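Local structure of ketosynthase (Streptomyces sp. MSC090213JE08, 6KXD) at residues R9-G14 with E241-A246; A93-D98 with L247-R252. The protein probably catalyses the decarboxylative condensation of acyl-ACP with malonyl-ACP that extends a polyketide chain, as a beta-ketoacyl-ACP synthase. All coordinates share one frame; numbering follows the deposited sequence.

How the contacts relate
Both contacts lie on the same side of the chain's centre, with their own centres about 10 Å apart, and they share one continuous piece of chain. Residues 241-246 of contact 1 run directly into 247-252 of contact 2. Along the sequence the segments alternate: 9-14, then 93-98, at the C-terminal end of helix 77-93, then the 241-252 stretch. Contact 1 pairs strand 10-19 with the end of strand 234-242 in a mixed sheet of this thiolase-like fold. Contact 2 leans the loop after helix 243-247 on the end of helix 77-93. A salt bridge between Glu241 and Arg249 joins them, so the ends of two neighbouring strands, the C-terminal end of helix 77-93 and the loop are tied together.

Contact 1 (R9-G14 with E241-A246); sequences RVVLTG and ESLESA
Val11 and Glu241 form an antiparallel hydrogen-bonded pair, Val11 N giving to Glu241 O at 2.9 Å while Glu241 N returns a bond to Val11 O. Val10 and Ser242 make the next, non-hydrogen-bonded pair, and beyond it Leu243 N donates almost straight (170°) to Arg9 O at 2.7 Å, approaching from above the carbonyl plane.

The Glu241 side chain leaves the sheet on the same face as Val11. Its CB passes near Val11 O, CG continues to within 3.7 Å of Thr13 OG1, and CD comes to 3.5 Å from Thr13 OG1, the two side chains crossing at about a right angle. At the tip the two oxygens part company: OE1 accepts from Thr13 OG1 at 2.6 Å on its anti side, and OE2 takes Ser245 OG through its anti lone pair. Arg103 and Arg249 add salt bridges to OE2 and OE1, so the buried carboxylate is gripped from several directions and probably stays ionised.

These strands, 10-19 and 234-242, are antiparallel neighbours in a mixed beta sheet of the thiolase-like fold, and here the second ends by turning straight into helix 243-247. Ser242 is the N-cap, its OG accepting from Ser245 N. The first helical turn then rests on the strand. Ala246 CB touches Val11 CG2 at 3.6 Å and also meets Thr13 CG2. Val11 has CG1 anti to its carbonyl carbon (chi1 -72°), which puts CG2 against Ala246, while CG1 packs on Leu243 CD1. Leu243 lies alongside Arg9, its CD2 at the edge of the guanidinium, 3.2 Å from Arg9 NE, while NH1 of that group forms a salt bridge with Glu256.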
ATOM      1  N   ARG A   9     -17.647  -0.525 -17.524  1.00 57.47           N
ATOM      2  CA  ARG A   9     -17.889  -1.733 -16.758  1.00 56.19           C
ATOM      3  C   ARG A   9     -16.596  -2.548 -16.748  1.00 55.47           C
ATOM      4  O   ARG A   9     -15.847  -2.528 -17.697  1.00 53.84           O
ATOM      5  CB  ARG A   9     -19.045  -2.538 -17.356  1.00 60.38           C
ATOM      6  CG  ARG A   9     -20.432  -2.046 -16.960  1.00 58.78           C
ATOM      7  CD  ARG A   9     -21.535  -2.745 -17.737  1.00 64.42           C
ATOM      8  NE  ARG A   9     -21.310  -4.173 -17.939  1.00 68.58           N
ATOM      9  CZ  ARG A   9     -22.091  -5.152 -17.486  1.00 73.37           C
ATOM     10  NH1 ARG A   9     -22.970  -4.922 -16.528  1.00 84.52           N
ATOM     11  NH2 ARG A   9     -21.978  -6.372 -17.981  1.00 75.29           N
ATOM     12  N   VAL A  10     -16.333  -3.203 -15.618  1.00 54.62           N
ATOM     13  CA  VAL A  10     -15.069  -3.893 -15.362  1.00 52.30           C
ATOM     14  C   VAL A  10     -15.366  -5.310 -14.878  1.00 46.48           C
ATOM     15  O   VAL A  10     -16.162  -5.488 -13.943  1.00 55.20           O
ATOM     16  CB  VAL A  10     -14.259  -3.131 -14.297  1.00 49.33           C
ATOM     17  CG1 VAL A  10     -12.948  -3.840 -13.961  1.00 49.10           C
ATOM     18  CG2 VAL A  10     -14.054  -1.681 -14.704  1.00 52.99           C
ATOM     19  N   VAL A  11     -14.643  -6.283 -15.428  1.00 52.44           N
ATOM     20  CA  VAL A  11     -14.923  -7.679 -15.239  1.00 47.89           C
ATOM     21  C   VAL A  11     -13.652  -8.427 -14.844  1.00 50.37           C
ATOM     22  O   VAL A  11     -12.548  -8.014 -15.155  1.00 49.31           O
ATOM     23  CB  VAL A  11     -15.575  -8.271 -16.506  1.00 54.40           C
ATOM     24  CG1 VAL A  11     -17.012  -7.770 -16.655  1.00 51.96           C
ATOM     25  CG2 VAL A  11     -14.768  -7.975 -17.766  1.00 50.63           C
ATOM     26  N   LEU A  12     -13.866  -9.530 -14.123  1.00 49.41           N
ATOM     27  CA  LEU A  12     -12.835 -10.409 -13.673  1.00 49.70           C
ATOM     28  C   LEU A  12     -12.675 -11.518 -14.695  1.00 54.42           C
ATOM     29  O   LEU A  12     -13.516 -12.421 -14.736  1.00 56.77           O
ATOM     30  CB  LEU A  12     -13.205 -11.001 -12.310  1.00 50.29           C
ATOM     31  CG  LEU A  12     -13.268  -9.985 -11.165  1.00 53.46           C
ATOM     32  CD1 LEU A  12     -13.822 -10.586  -9.884  1.00 50.97           C
ATOM     33  CD2 LEU A  12     -11.889  -9.395 -10.903  1.00 52.04           C
ATOM     34  N   THR A  13     -11.565 -11.476 -15.432  1.00 49.99           N
ATOM     35  CA  THR A  13     -11.276 -12.453 -16.464  1.00 58.36           C
ATOM     36  C   THR A  13     -10.244 -13.492 -16.031  1.00 54.54           C
ATOM     37  O   THR A  13     -10.059 -14.482 -16.735  1.00 55.56           O
ATOM     38  CB  THR A  13     -10.822 -11.743 -17.737  1.00 60.49           C
ATOM     39  OG1 THR A  13      -9.727 -10.901 -17.388  1.00 52.63           O
ATOM     40  CG2 THR A  13     -11.934 -10.917 -18.339  1.00 65.17           C
ATOM     41  N   GLY A  14      -9.545 -13.288 -14.908  1.00 46.06           N
ATOM     42  CA  GLY A  14      -8.560 -14.273 -14.473  1.00 44.47           C
ATOM     43  C   GLY A  14      -8.370 -14.247 -12.970  1.00 51.29           C
ATOM     44  O   GLY A  14      -8.468 -13.189 -12.358  1.00 48.81           O
ATOM     45  N   GLU A 241     -10.464  -6.229 -16.182  1.00 46.69           N
ATOM     46  CA  GLU A 241     -10.425  -5.770 -17.568  1.00 45.21           C
ATOM     47  C   GLU A 241     -11.673  -4.971 -17.871  1.00 42.93           C
ATOM     48  O   GLU A 241     -12.727  -5.269 -17.321  1.00 45.36           O
ATOM     49  CB  GLU A 241     -10.408  -6.959 -18.526  1.00 57.41           C
ATOM     50  CG  GLU A 241      -9.034  -7.516 -18.798  1.00 62.93           C
ATOM     51  CD  GLU A 241      -9.021  -8.555 -19.917  1.00 67.07           C
ATOM     52  OE1 GLU A 241      -8.978  -9.763 -19.589  1.00 60.38           O
ATOM     53  OE2 GLU A 241      -9.050  -8.152 -21.112  1.00 69.88           O
ATOM     54  N   SER A 242     -11.547  -3.954 -18.727  1.00 50.37           N
ATOM     55  CA  SER A 242     -12.751  -3.251 -19.170  1.00 55.73           C
ATOM     56  C   SER A 242     -13.643  -4.291 -19.847  1.00 50.49           C
ATOM     57  O   SER A 242     -13.123  -5.210 -20.470  1.00 48.12           O
ATOM     58  CB  SER A 242     -12.447  -2.112 -20.091  1.00 57.77           C
ATOM     59  OG  SER A 242     -11.972  -2.591 -21.333  1.00 56.01           O
ATOM     60  N   LEU A 243     -14.962  -4.191 -19.654  1.00 57.07           N
ATOM     61  CA  LEU A 243     -15.871  -5.087 -20.395  1.00 62.34           C
ATOM     62  C   LEU A 243     -15.535  -5.055 -21.896  1.00 64.09           C
ATOM     63  O   LEU A 243     -15.463  -6.092 -22.527  1.00 67.35           O
ATOM     64  CB  LEU A 243     -17.324  -4.682 -20.150  1.00 60.66           C
ATOM     65  CG  LEU A 243     -18.350  -5.541 -20.897  1.00 63.69           C
ATOM     66  CD1 LEU A 243     -18.193  -7.005 -20.507  1.00 65.24           C
ATOM     67  CD2 LEU A 243     -19.770  -5.059 -20.624  1.00 70.08           C
ATOM     68  N   GLU A 244     -15.336  -3.851 -22.447  1.00 69.35           N
ATOM     69  CA  GLU A 244     -14.987  -3.660 -23.851  1.00 70.33           C
ATOM     70  C   GLU A 244     -13.843  -4.590 -24.248  1.00 73.69           C
ATOM     71  O   GLU A 244     -13.913  -5.267 -25.255  1.00 64.45           O
ATOM     72  CB  GLU A 244     -14.460  -2.252 -24.112  1.00 78.82           C
ATOM     73  CG  GLU A 244     -15.509  -1.207 -24.395  1.00 88.05           C
ATOM     74  CD  GLU A 244     -14.900   0.186 -24.403  1.00 98.79           C
ATOM     75  OE1 GLU A 244     -14.580   0.684 -25.509  1.00 91.19           O
ATOM     76  OE2 GLU A 244     -14.707   0.756 -23.296  1.00100.11           O
ATOM     77  N   SER A 245     -12.761  -4.540 -23.461  1.00 68.17           N
ATOM     78  CA  SER A 245     -11.517  -5.236 -23.749  1.00 66.09           C
ATOM     79  C   SER A 245     -11.674  -6.754 -23.591  1.00 60.13           C
ATOM     80  O   SER A 245     -11.049  -7.524 -24.279  1.00 61.87           O
ATOM     81  CB  SER A 245     -10.423  -4.735 -22.841  1.00 70.95           C
ATOM     82  OG  SER A 245      -9.322  -5.625 -22.886  1.00 74.77           O
ATOM     83  N   ALA A 246     -12.460  -7.174 -22.602  1.00 66.59           N
ATOM     84  CA  ALA A 246     -12.735  -8.587 -22.361  1.00 66.46           C
ATOM     85  C   ALA A 246     -13.562  -9.164 -23.526  1.00 75.69           C
ATOM     86  O   ALA A 246     -13.154 -10.154 -24.150  1.00 71.25           O
ATOM     87  CB  ALA A 246     -13.459  -8.728 -21.048  1.00 68.27           C
TER

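Contact 2 (A93-D98 with L247-R252); sequences AGLTED and LARGAR
Ala93 and Ala251 bring the two backbones nearest, their CA atoms 6.7 Å apart, close to two Schellman motifs in which Gly94, just after Ala93, and Gly250, just before Ala251, take positive phi. Arg249 bridges the two segments. CG stands anti to the backbone N (chi1 -166°), and a bend at chi3 turns the guanidinium end-on to Ala93 O. NH2 donates to this oxygen at 3.0 Å and NH1 at 3.1 Å; NH2 also forms a salt bridge with Glu241 OE1. Ala93 O lies close to the guanidinium plane, while both nitrogens reach it from one face of its own carbonyl plane. Leu95 crosses the arginine at about a right angle and sets CD2 over the centre of one guanidinium face, 3.6 Å from Arg249 CZ; Ala251 CB sits over the opposite face, toward its rim. A leucine in place of Arg249 would remove both donors, and would probably leave Ala93 O without compensation for these bonds and the Glu241 charge less well balanced. Arg252 reaches back with NH2 to Asp92 O and brings its edge near Ala93 CA. Two arginines from a loop thus hold backbone carbonyls at the C-terminal end of helix 77-93, where a helix characteristically presents carbonyl oxygens to outside donors.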
ATOM      1  N   ALA A  93      -6.657 -15.955 -17.447  1.00 50.20           N
ATOM      2  CA  ALA A  93      -7.393 -14.975 -18.218  1.00 50.27           C
ATOM      3  C   ALA A  93      -7.228 -15.225 -19.728  1.00 53.04           C
ATOM      4  O   ALA A  93      -7.900 -14.576 -20.496  1.00 55.39           O
ATOM      5  CB  ALA A  93      -6.954 -13.584 -17.855  1.00 50.07           C
ATOM      6  N   GLY A  94      -6.318 -16.121 -20.121  1.00 61.03           N
ATOM      7  CA  GLY A  94      -6.012 -16.378 -21.547  1.00 59.29           C
ATOM      8  C   GLY A  94      -5.080 -15.322 -22.112  1.00 65.01           C
ATOM      9  O   GLY A  94      -5.047 -15.073 -23.310  1.00 57.20           O
ATOM     10  N   LEU A  95      -4.322 -14.678 -21.222  1.00 58.68           N
ATOM     11  CA  LEU A  95      -3.454 -13.571 -21.570  1.00 58.26           C
ATOM     12  C   LEU A  95      -2.035 -14.108 -21.527  1.00 54.97           C
ATOM     13  O   LEU A  95      -1.647 -14.760 -20.574  1.00 77.88           O
ATOM     14  CB  LEU A  95      -3.588 -12.425 -20.552  1.00 56.63           C
ATOM     15  CG  LEU A  95      -4.770 -11.478 -20.739  1.00 55.48           C
ATOM     16  CD1 LEU A  95      -4.907 -10.519 -19.568  1.00 53.46           C
ATOM     17  CD2 LEU A  95      -4.617 -10.695 -22.027  1.00 61.15           C
ATOM     18  N   THR A  96      -1.256 -13.817 -22.553  1.00 60.57           N
ATOM     19  CA  THR A  96       0.127 -14.220 -22.522  1.00 64.44           C
ATOM     20  C   THR A  96       0.979 -12.964 -22.304  1.00 70.11           C
ATOM     21  O   THR A  96       0.462 -11.839 -22.320  1.00 71.42           O
ATOM     22  CB  THR A  96       0.477 -15.001 -23.792  1.00 71.80           C
ATOM     23  OG1 THR A  96       1.817 -15.455 -23.607  1.00 81.46           O
ATOM     24  CG2 THR A  96       0.317 -14.169 -25.044  1.00 64.92           C
ATOM     25  N   GLU A  97       2.282 -13.166 -22.090  1.00 65.05           N
ATOM     26  CA  GLU A  97       3.214 -12.060 -21.904  1.00 70.20           C
ATOM     27  C   GLU A  97       3.178 -11.143 -23.137  1.00 77.75           C
ATOM     28  O   GLU A  97       3.381  -9.931 -23.008  1.00 80.78           O
ATOM     29  CB  GLU A  97       4.618 -12.602 -21.645  1.00 67.57           C
ATOM     30  CG  GLU A  97       4.718 -13.375 -20.349  1.00 68.66           C
ATOM     31  CD  GLU A  97       6.055 -14.060 -20.188  1.00 69.31           C
ATOM     32  OE1 GLU A  97       6.999 -13.665 -20.895  1.00 76.02           O
ATOM     33  OE2 GLU A  97       6.144 -14.991 -19.372  1.00 81.34           O
ATOM     34  N   ASP A  98       2.909 -11.726 -24.316  1.00 78.06           N
ATOM     35  CA  ASP A  98       2.836 -10.989 -25.580  1.00 71.30           C
ATOM     36  C   ASP A  98       1.677  -9.985 -25.532  1.00 69.14           C
ATOM     37  O   ASP A  98       1.857  -8.824 -25.895  1.00 65.56           O
ATOM     38  CB  ASP A  98       2.710 -11.934 -26.778  1.00 78.03           C
ATOM     39  CG  ASP A  98       3.894 -12.862 -26.981  1.00 82.61           C
ATOM     40  OD1 ASP A  98       5.021 -12.480 -26.595  1.00 82.63           O
ATOM     41  OD2 ASP A  98       3.680 -13.966 -27.538  1.00 81.77           O
ATOM     42  N   LEU A 247     -14.706  -8.525 -23.824  1.00 67.59           N
ATOM     43  CA  LEU A 247     -15.624  -8.982 -24.880  1.00 71.66           C
ATOM     44  C   LEU A 247     -14.855  -9.095 -26.197  1.00 74.77           C
ATOM     45  O   LEU A 247     -14.907 -10.138 -26.846  1.00 80.05           O
ATOM     46  CB  LEU A 247     -16.800  -8.010 -25.019  1.00 71.18           C
ATOM     47  CG  LEU A 247     -17.829  -8.054 -23.889  1.00 72.50           C
ATOM     48  CD1 LEU A 247     -19.014  -7.140 -24.184  1.00 71.62           C
ATOM     49  CD2 LEU A 247     -18.283  -9.481 -23.623  1.00 69.53           C
ATOM     50  N   ALA A 248     -14.114  -8.030 -26.541  1.00 70.13           N
ATOM     51  CA  ALA A 248     -13.354  -7.915 -27.812  1.00 70.26           C
ATOM     52  C   ALA A 248     -12.237  -8.969 -27.947  1.00 70.51           C
ATOM     53  O   ALA A 248     -11.729  -9.161 -29.020  1.00 69.52           O
ATOM     54  CB  ALA A 248     -12.779  -6.519 -27.940  1.00 66.84           C
ATOM     55  N   ARG A 249     -11.831  -9.607 -26.851  1.00 71.96           N
ATOM     56  CA  ARG A 249     -10.656 -10.499 -26.783  1.00 71.33           C
ATOM     57  C   ARG A 249     -11.116 -11.963 -26.802  1.00 65.93           C
ATOM     58  O   ARG A 249     -10.309 -12.872 -26.946  1.00 64.99           O
ATOM     59  CB  ARG A 249      -9.914 -10.170 -25.476  1.00 79.74           C
ATOM     60  CG  ARG A 249      -8.504 -10.726 -25.328  1.00 78.69           C
ATOM     61  CD  ARG A 249      -7.766 -10.083 -24.154  1.00 72.10           C
ATOM     62  NE  ARG A 249      -8.295 -10.381 -22.817  1.00 65.90           N
ATOM     63  CZ  ARG A 249      -8.094 -11.531 -22.181  1.00 69.38           C
ATOM     64  NH1 ARG A 249      -7.662 -12.571 -22.874  1.00 63.46           N
ATOM     65  NH2 ARG A 249      -8.336 -11.652 -20.880  1.00 62.04           N
ATOM     66  N   GLY A 250     -12.421 -12.175 -26.608  1.00 72.34           N
ATOM     67  CA  GLY A 250     -13.010 -13.512 -26.422  1.00 78.38           C
ATOM     68  C   GLY A 250     -12.694 -14.118 -25.058  1.00 77.70           C
ATOM     69  O   GLY A 250     -12.553 -15.337 -24.926  1.00 73.70           O
ATOM     70  N   ALA A 251     -12.592 -13.262 -24.035  1.00 75.07           N
ATOM     71  CA  ALA A 251     -12.187 -13.697 -22.711  1.00 67.99           C
ATOM     72  C   ALA A 251     -13.383 -14.301 -21.967  1.00 58.84           C
ATOM     73  O   ALA A 251     -14.494 -13.784 -22.012  1.00 67.44           O
ATOM     74  CB  ALA A 251     -11.598 -12.527 -21.955  1.00 67.32           C
ATOM     75  N   ARG A 252     -13.150 -15.409 -21.269  1.00 64.05           N
ATOM     76  CA  ARG A 252     -14.119 -15.914 -20.302  1.00 62.56           C
ATOM     77  C   ARG A 252     -14.129 -14.938 -19.107  1.00 60.98           C
ATOM     78  O   ARG A 252     -13.091 -14.652 -18.545  1.00 59.87           O
ATOM     79  CB  ARG A 252     -13.743 -17.353 -19.927  1.00 59.38           C
ATOM     80  CG  ARG A 252     -14.616 -17.985 -18.856  1.00 62.66           C
ATOM     81  CD  ARG A 252     -14.100 -17.753 -17.442  1.00 56.57           C
ATOM     82  NE  ARG A 252     -12.878 -18.482 -17.126  1.00 55.01           N
ATOM     83  CZ  ARG A 252     -11.637 -18.010 -17.228  1.00 60.23           C
ATOM     84  NH1 ARG A 252     -11.389 -16.711 -17.343  1.00 63.57           N
ATOM     85  NH2 ARG A 252     -10.632 -18.857 -17.224  1.00 58.45           N
TER